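Local coordinates for protein exodeoxyribonuclease III (Archaeoglobus fulgidus, PDB 2VOA) that cleaves DNA at abasic sites as an AP endonuclease of the exonuclease III family, probably with the help of magnesium or manganese ions, at residues 13-16 with 17-21; 43-46 with 47-51; 110-114 with 115-119. The protein carries 1 engineered substitution. All blocks are in the same frame, centred on the assembly; numbering follows the deposited sequence.

Along the chain the three contacts follow in series, each at or near the start of a helix. Contact 1 opens helix 16-26, contact 2 is the short helix 45-49, and contact 3 opens helix 115-134. The first two are neighbours, their centres about 11 Å apart, and they touch through Leu16 and Ile20 against Pro44, Asp47 and Ile51; both helices pack on the mixed sheet that holds strands 2-8 and 54-60. Contact 3 follows strand 99-105 of the second sheet, and its centre lies about 32 Å from that of contact 1 and about 36 Å from that of contact 2. Contacts 1 and 3 both reach bound DNA, so two well-separated helix starts contribute to DNA binding.

Contact 1: 13-16 with 17-21; sequences RSRL and HIVIP. With nucleotides of chain C.
Bends at chi2 (65°) and chi3 (60°) carry CG and CD of Arg15 past Ile18, with CD 3.8 Å from Ile18 CG1, and then turn the guanidinium away from the helix, to the DNA. His17, with CG between its own backbone N and carbonyl carbon (chi1 69°), swings back beside Arg15, and its CE1 comes within 3.3 Å of Ser14 O, which lies at the edge of the imidazole. Ile18 CG1 sits over one face of that ring, toward its rim.

Arg15 is the N-cap residue. Its carbonyl oxygen accepts from both Val19 N and Ile18 N, at 2.9 Å each. One residue further on, Leu16 O receives Ile20 N, and Leu16 CD2 lies alongside Ile20 CG1.

The DNA is held on the other side of the cap. Arg15 NH1 donates to OP1 of DG3 of chain C at 3.0 Å, while Arg15 NH2 reaches O5' of the same nucleotide at 3.1 Å, so the phosphate sits at the edge of the guanidinium. Ser14 OG donates to OP1 of DG4 of chain C at 2.7 Å. Two successive phosphates are thus gripped by adjacent residues. The carbonyls of Val9, Asn10 and Lys244 also accept from the Arg15 guanidinium and fix its rotation, and Glu243 O accepts from His17 NE2. The Arg15 side chain is about 7 Å from that of Asp247, a predicted metal ligand, so this grip lies beside the probable active site.

Beneath the helix, Ile18 and Val19 rest on Phe7, whereas Leu16, Val19 and Ile20 meet Phe48; the loop after strand 2-8 thus enters helix 16-26 between Phe7 of that strand and Phe48 of helix 45-49.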
# COMPACT_ATOMS: atom_id res chain seq x y z
N ARG A 13 6.49 -0.97 10.01
CA ARG A 13 6.03 -2.07 9.15
C ARG A 13 5.68 -1.60 7.73
O ARG A 13 5.71 -2.38 6.78
CB ARG A 13 4.86 -2.82 9.78
CG ARG A 13 5.25 -3.74 10.93
CD ARG A 13 3.99 -4.28 11.61
NE ARG A 13 3.20 -3.15 12.10
CZ ARG A 13 2.02 -3.21 12.69
NH1 ARG A 13 1.40 -4.38 12.92
NH2 ARG A 13 1.45 -2.07 13.07
N SER A 14 5.39 -0.30 7.61
CA SER A 14 5.13 0.33 6.31
C SER A 14 6.34 1.09 5.74
O SER A 14 6.22 1.74 4.71
CB SER A 14 3.93 1.27 6.40
OG SER A 14 2.73 0.53 6.49
N ARG A 15 7.51 0.97 6.39
CA ARG A 15 8.70 1.74 5.98
C ARG A 15 10.01 0.93 5.89
O ARG A 15 11.09 1.51 5.70
CB ARG A 15 8.90 2.96 6.91
CG ARG A 15 9.41 4.25 6.20
CD ARG A 15 8.37 4.78 5.19
NE ARG A 15 7.12 5.11 5.88
CZ ARG A 15 5.94 5.29 5.29
NH1 ARG A 15 5.82 5.19 3.98
NH2 ARG A 15 4.88 5.58 6.04
N LEU A 16 9.91 -0.39 6.01
CA LEU A 16 11.11 -1.24 5.89
C LEU A 16 11.78 -1.09 4.53
O LEU A 16 13.01 -1.20 4.42
CB LEU A 16 10.77 -2.71 6.16
CG LEU A 16 10.38 -3.07 7.61
CD1 LEU A 16 9.87 -4.50 7.68
CD2 LEU A 16 11.54 -2.85 8.60
N HIS A 17 10.99 -0.82 3.49
CA HIS A 17 11.53 -0.65 2.15
C HIS A 17 12.42 0.59 2.06
O HIS A 17 13.18 0.72 1.09
CB HIS A 17 10.41 -0.57 1.11
CG HIS A 17 9.60 0.69 1.22
ND1 HIS A 17 8.64 0.87 2.20
CD2 HIS A 17 9.63 1.83 0.49
CE1 HIS A 17 8.10 2.07 2.05
NE2 HIS A 17 8.68 2.67 1.02
N ILE A 18 12.31 1.49 3.05
CA ILE A 18 13.17 2.66 3.16
C ILE A 18 14.29 2.37 4.16
O ILE A 18 15.46 2.54 3.85
CB ILE A 18 12.41 3.95 3.67
CG1 ILE A 18 11.28 4.35 2.71
CG2 ILE A 18 13.37 5.11 3.87
CD1 ILE A 18 11.75 4.70 1.31
N VAL A 19 13.91 1.95 5.37
CA VAL A 19 14.84 1.92 6.51
C VAL A 19 15.96 0.90 6.26
O VAL A 19 17.14 1.19 6.46
CB VAL A 19 14.11 1.58 7.82
CG1 VAL A 19 15.10 1.31 8.98
CG2 VAL A 19 13.13 2.70 8.18
N ILE A 20 15.59 -0.29 5.82
CA ILE A 20 16.58 -1.35 5.65
C ILE A 20 17.65 -0.99 4.57
O ILE A 20 18.85 -1.02 4.88
CB ILE A 20 15.91 -2.75 5.45
CG1 ILE A 20 15.03 -3.10 6.67
CG2 ILE A 20 16.96 -3.86 5.16
CD1 ILE A 20 15.76 -3.06 8.05
N PRO A 21 17.23 -0.61 3.35
CA PRO A 21 18.24 -0.13 2.37
C PRO A 21 19.03 1.10 2.87
O PRO A 21 20.23 1.25 2.57
CB PRO A 21 17.39 0.24 1.15
CG PRO A 21 16.17 -0.65 1.26
CD PRO A 21 15.88 -0.67 2.74
P DG C 3 1.81 5.49 3.65
OP1 DG C 3 3.10 5.94 3.06
OP2 DG C 3 0.92 4.57 2.88
O5' DG C 3 2.06 4.81 5.06
C5' DG C 3 1.07 4.13 5.80
C4' DG C 3 1.16 4.64 7.22
O4' DG C 3 0.72 6.02 7.28
C3' DG C 3 0.29 3.89 8.21
O3' DG C 3 0.97 2.76 8.68
C2' DG C 3 0.12 4.95 9.29
C1' DG C 3 -0.13 6.16 8.41
N9 DG C 3 -1.53 6.36 7.97
C8 DG C 3 -2.02 6.25 6.69
N7 DG C 3 -3.30 6.50 6.59
C5 DG C 3 -3.70 6.80 7.89
C6 DG C 3 -4.98 7.15 8.39
O6 DG C 3 -6.04 7.28 7.76
N1 DG C 3 -4.96 7.37 9.78
C2 DG C 3 -3.82 7.27 10.56
N2 DG C 3 -3.97 7.50 11.86
N3 DG C 3 -2.61 6.93 10.09
C4 DG C 3 -2.61 6.72 8.75
P DG C 4 0.32 1.29 8.64
OP1 DG C 4 1.43 0.34 8.83
OP2 DG C 4 -0.56 1.19 7.45
O5' DG C 4 -0.61 1.24 9.94
C5' DG C 4 -0.04 1.49 11.23
C4' DG C 4 -1.08 2.03 12.19
O4' DG C 4 -1.57 3.30 11.71
C3' DG C 4 -2.34 1.18 12.36
O3' DG C 4 -2.09 0.17 13.32
C2' DG C 4 -3.32 2.23 12.90
C1' DG C 4 -2.95 3.44 12.03
N9 DG C 4 -3.76 3.56 10.81
C8 DG C 4 -3.38 3.34 9.50
N7 DG C 4 -4.33 3.55 8.63
C5 DG C 4 -5.44 3.93 9.40
C6 DG C 4 -6.78 4.28 9.03
O6 DG C 4 -7.28 4.32 7.89
N1 DG C 4 -7.59 4.59 10.13
C2 DG C 4 -7.15 4.58 11.45
N2 DG C 4 -8.04 4.91 12.40
N3 DG C 4 -5.90 4.26 11.80
C4 DG C 4 -5.10 3.95 10.74

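Contact 2: 43-46 with 47-51; sequences FPEA and DFHRI
Phe43 and Pro44 lead into a short helix through an inverse gamma turn centred on Pro44, in which Glu45 N bonds to Phe43 O. The first helical turn is then closed by His49 N to Glu45 O at 3.1 Å and by Arg50 N to Ala46 O at 2.9 Å. Phe48 N makes only a weak bond to Glu45 O.

Phe43, with CG trans to its N (chi1 -172°), swings its ring to Phe48 beneath this turn, CE2 of the former 3.7 Å from CE1 of the latter. Their planes are 28° apart and strongly offset, with centroids 5.8 Å apart. Pro44 O lies at the edge of the Phe48 ring, 3.4 Å from CD1. On one flank of the helix, Glu45 O sits over one face of the His49 imidazole, whose ND1 bonds to Tyr53 O. On the other, Asp47 faces Leu16 of helix 16-26, and in one of two conformers Arg50 forms a salt bridge with it.

The chemistry differs by side: His49 is exposed, while Phe43 and Phe48 are buried and join the helix to the sheet by apolar contact, through Val55, Ala67 and Ala69 and the stacking of Phe43 on Phe57 of strand 54-60.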
# COMPACT_ATOMS: atom_id res chain seq x y z
N PHE A 43 6.91 -6.22 16.29
CA PHE A 43 8.01 -5.42 15.74
C PHE A 43 8.82 -6.31 14.78
O PHE A 43 9.15 -7.44 15.13
CB PHE A 43 8.90 -4.82 16.83
CG PHE A 43 9.91 -3.84 16.29
CD1 PHE A 43 9.65 -2.45 16.33
CD2 PHE A 43 11.09 -4.29 15.72
CE1 PHE A 43 10.57 -1.56 15.83
CE2 PHE A 43 12.01 -3.40 15.21
CZ PHE A 43 11.75 -2.04 15.26
N PRO A 44 9.12 -5.81 13.57
CA PRO A 44 9.87 -6.61 12.57
C PRO A 44 11.40 -6.70 12.87
O PRO A 44 12.22 -6.19 12.10
CB PRO A 44 9.59 -5.86 11.26
CG PRO A 44 9.49 -4.38 11.71
CD PRO A 44 8.76 -4.46 13.05
N GLU A 45 11.78 -7.37 13.95
CA GLU A 45 13.19 -7.40 14.34
C GLU A 45 14.10 -8.18 13.41
O GLU A 45 15.28 -7.82 13.24
CB GLU A 45 13.42 -7.79 15.81
CG GLU A 45 12.72 -9.00 16.31
CD GLU A 45 13.48 -9.64 17.47
OE1 GLU A 45 13.45 -10.88 17.55
OE2 GLU A 45 14.12 -8.91 18.27
N ALA A 46 13.56 -9.23 12.78
CA ALA A 46 14.32 -10.10 11.88
C ALA A 46 14.89 -9.31 10.71
O ALA A 46 16.01 -9.56 10.28
CB ALA A 46 13.45 -11.25 11.40
N ASP A 47 14.13 -8.32 10.22
CA ASP A 47 14.55 -7.50 9.08
C ASP A 47 15.83 -6.73 9.41
O ASP A 47 16.64 -6.46 8.52
CB ASP A 47 13.44 -6.50 8.69
CG ASP A 47 12.21 -7.18 8.17
OD1 ASP A 47 11.97 -7.10 6.94
OD2 ASP A 47 11.47 -7.81 8.97
N PHE A 48 16.00 -6.37 10.68
CA PHE A 48 17.22 -5.67 11.13
C PHE A 48 18.36 -6.65 11.35
O PHE A 48 19.49 -6.38 10.95
CB PHE A 48 16.93 -4.92 12.42
CG PHE A 48 16.06 -3.72 12.21
CD1 PHE A 48 14.66 -3.84 12.22
CD2 PHE A 48 16.63 -2.47 12.01
CE1 PHE A 48 13.85 -2.71 12.04
CE2 PHE A 48 15.84 -1.34 11.82
CZ PHE A 48 14.44 -1.46 11.83
N HIS A 49 18.07 -7.77 12.00
CA HIS A 49 19.08 -8.82 12.21
C HIS A 49 19.73 -9.24 10.90
O HIS A 49 20.95 -9.45 10.83
CB HIS A 49 18.48 -10.07 12.84
CG HIS A 49 18.00 -9.89 14.24
ND1 HIS A 49 18.20 -8.75 14.98
CD2 HIS A 49 17.35 -10.76 15.05
CE1 HIS A 49 17.65 -8.90 16.17
NE2 HIS A 49 17.13 -10.11 16.24
N ARG A 50 18.91 -9.40 9.86
CA ARG A 50 19.39 -9.92 8.58
C ARG A 50 20.42 -9.00 7.88
O ARG A 50 21.19 -9.45 7.04
CB ARG A 50 18.21 -10.31 7.67
CG ARG A 50 17.37 -11.46 8.26
CD ARG A 50 16.14 -11.76 7.40
NE ARG A 50 15.55 -10.56 6.80
CZ ARG A 50 14.28 -10.45 6.43
NH1 ARG A 50 13.43 -11.46 6.59
NH2 ARG A 50 13.85 -9.32 5.88
N ILE A 51 20.44 -7.73 8.26
CA ILE A 51 21.45 -6.80 7.75
C ILE A 51 22.47 -6.42 8.85
O ILE A 51 23.22 -5.45 8.69
CB ILE A 51 20.82 -5.55 7.06
CG1 ILE A 51 19.93 -4.75 8.03
CG2 ILE A 51 20.03 -5.98 5.83
CD1 ILE A 51 19.88 -3.28 7.70

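Contact 3: 110-114 with 115-119; sequences FKIDS and EKYQY
Ile112 and Tyr117 form the close-packed part of this helix start. Ile112 CG2 stands over the centre of the Tyr117 ring, 4.0 Å from its centroid and 9° off the normal, a CH-pi contact seated squarely on the face. Tyr117 CG is anti to the backbone N (chi1 -171°), which turns the ring back under the turn preceding the helix and sets its CD2 3.4 Å from Ile112 O. The far end of the ring is held too: its hydroxyl bonds to His169 and to Ala172 N.

Beside it, a type I beta turn from Lys111 to Ser114 runs straight into the N-cap. Lys111 O accepts both Ser114 N and Ser114 OG, the hydroxyl at 2.5 Å and in the carbonyl plane. The same Ser114 OG accepts from Tyr117 N at 3.2 Å, so one hydroxyl ties the turn to the first helical turn.

The other side is looser and wet. Ser114 O makes only weak bonds to Tyr117 N and Gln118 N, but a water donates to it at 2.8 Å, donates also to Ile112 O, and accepts from Gln118 NE2 at 2.9 Å, linking loop and helix. At another exposed margin Lys116 CD touches Phe110 CB at 3.8 Å.

The cap thus satisfies Tyr117 N, the water serves Ile112 O and Ser114 O, and Lys116 NZ pairs with a phosphate of the bound DNA. The positive end of the helix dipole probably favours the acceptor role of Ser114 OG.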
# COMPACT_ATOMS: atom_id res chain seq x y z
N PHE A 110 -1.40 18.69 19.52
CA PHE A 110 -2.70 18.90 18.82
C PHE A 110 -3.02 20.38 18.54
O PHE A 110 -2.83 20.88 17.42
CB PHE A 110 -3.86 18.23 19.58
CG PHE A 110 -5.21 18.38 18.91
CD1 PHE A 110 -5.34 18.16 17.54
CD2 PHE A 110 -6.34 18.73 19.65
CE1 PHE A 110 -6.58 18.29 16.90
CE2 PHE A 110 -7.60 18.87 19.02
CZ PHE A 110 -7.72 18.65 17.65
N LYS A 111 -3.52 21.09 19.56
CA LYS A 111 -3.80 22.53 19.46
C LYS A 111 -3.47 23.16 20.80
O LYS A 111 -3.64 22.51 21.83
CB LYS A 111 -5.27 22.80 19.13
CG LYS A 111 -5.68 22.40 17.70
CD LYS A 111 -7.19 22.22 17.62
CE LYS A 111 -7.72 22.40 16.20
NZ LYS A 111 -9.21 22.43 16.19
N ILE A 112 -3.04 24.42 20.78
CA ILE A 112 -2.61 25.06 22.02
C ILE A 112 -3.68 25.19 23.10
O ILE A 112 -3.32 25.29 24.28
CB ILE A 112 -1.93 26.43 21.79
CG1 ILE A 112 -2.86 27.41 21.08
CG2 ILE A 112 -0.63 26.21 21.01
CD1 ILE A 112 -2.33 28.85 21.10
N ASP A 113 -4.96 25.16 22.71
CA ASP A 113 -6.07 25.28 23.68
C ASP A 113 -6.54 23.94 24.23
O ASP A 113 -7.53 23.89 25.00
CB ASP A 113 -7.23 26.09 23.08
CG ASP A 113 -7.83 25.45 21.84
OD1 ASP A 113 -7.07 24.99 20.96
OD2 ASP A 113 -9.07 25.43 21.71
N SER A 114 -5.84 22.86 23.87
CA SER A 114 -6.26 21.50 24.25
C SER A 114 -5.54 20.99 25.49
O SER A 114 -4.44 21.46 25.84
CB SER A 114 -6.00 20.52 23.10
OG SER A 114 -4.62 20.41 22.83
N GLU A 115 -6.16 20.00 26.12
CA GLU A 115 -5.50 19.22 27.17
C GLU A 115 -4.19 18.59 26.67
O GLU A 115 -3.19 18.59 27.39
CB GLU A 115 -6.47 18.18 27.76
CG GLU A 115 -5.87 17.30 28.86
CD GLU A 115 -5.47 18.06 30.12
OE1 GLU A 115 -5.98 19.18 30.35
OE2 GLU A 115 -4.64 17.51 30.88
N LYS A 116 -4.18 18.08 25.43
CA LYS A 116 -2.98 17.46 24.88
C LYS A 116 -1.80 18.42 24.89
O LYS A 116 -0.68 17.99 25.11
CB LYS A 116 -3.20 16.96 23.45
CG LYS A 116 -4.31 15.92 23.30
CD LYS A 116 -4.17 15.29 21.90
CE LYS A 116 -5.19 14.19 21.66
NZ LYS A 116 -4.76 13.38 20.47
N TYR A 117 -2.06 19.71 24.68
CA TYR A 117 -0.96 20.70 24.73
C TYR A 117 -0.43 20.85 26.15
O TYR A 117 0.77 20.88 26.34
CB TYR A 117 -1.35 22.05 24.14
CG TYR A 117 -0.16 23.00 23.99
CD1 TYR A 117 0.89 22.69 23.11
CD2 TYR A 117 -0.11 24.20 24.70
CE1 TYR A 117 1.99 23.55 22.96
CE2 TYR A 117 0.99 25.09 24.56
CZ TYR A 117 2.01 24.75 23.69
OH TYR A 117 3.08 25.59 23.55
N GLN A 118 -1.33 20.88 27.13
CA GLN A 118 -0.88 20.94 28.53
C GLN A 118 -0.08 19.68 28.86
O GLN A 118 0.94 19.73 29.57
CB GLN A 118 -2.06 21.11 29.48
CG GLN A 118 -2.76 22.49 29.32
CD GLN A 118 -1.76 23.64 29.40
OE1 GLN A 118 -1.01 23.76 30.37
NE2 GLN A 118 -1.74 24.49 28.37
N TYR A 119 -0.54 18.54 28.34
CA TYR A 119 0.20 17.29 28.55
C TYR A 119 1.62 17.33 27.93
O TYR A 119 2.59 16.91 28.56
CB TYR A 119 -0.60 16.07 28.04
CG TYR A 119 0.08 14.79 28.46
CD1 TYR A 119 0.02 14.36 29.80
CD2 TYR A 119 0.83 14.05 27.56
CE1 TYR A 119 0.67 13.20 30.21
CE2 TYR A 119 1.48 12.87 27.94
CZ TYR A 119 1.40 12.47 29.27
OH TYR A 119 2.04 11.33 29.67
O HOH W 1 -4.02 24.08 26.68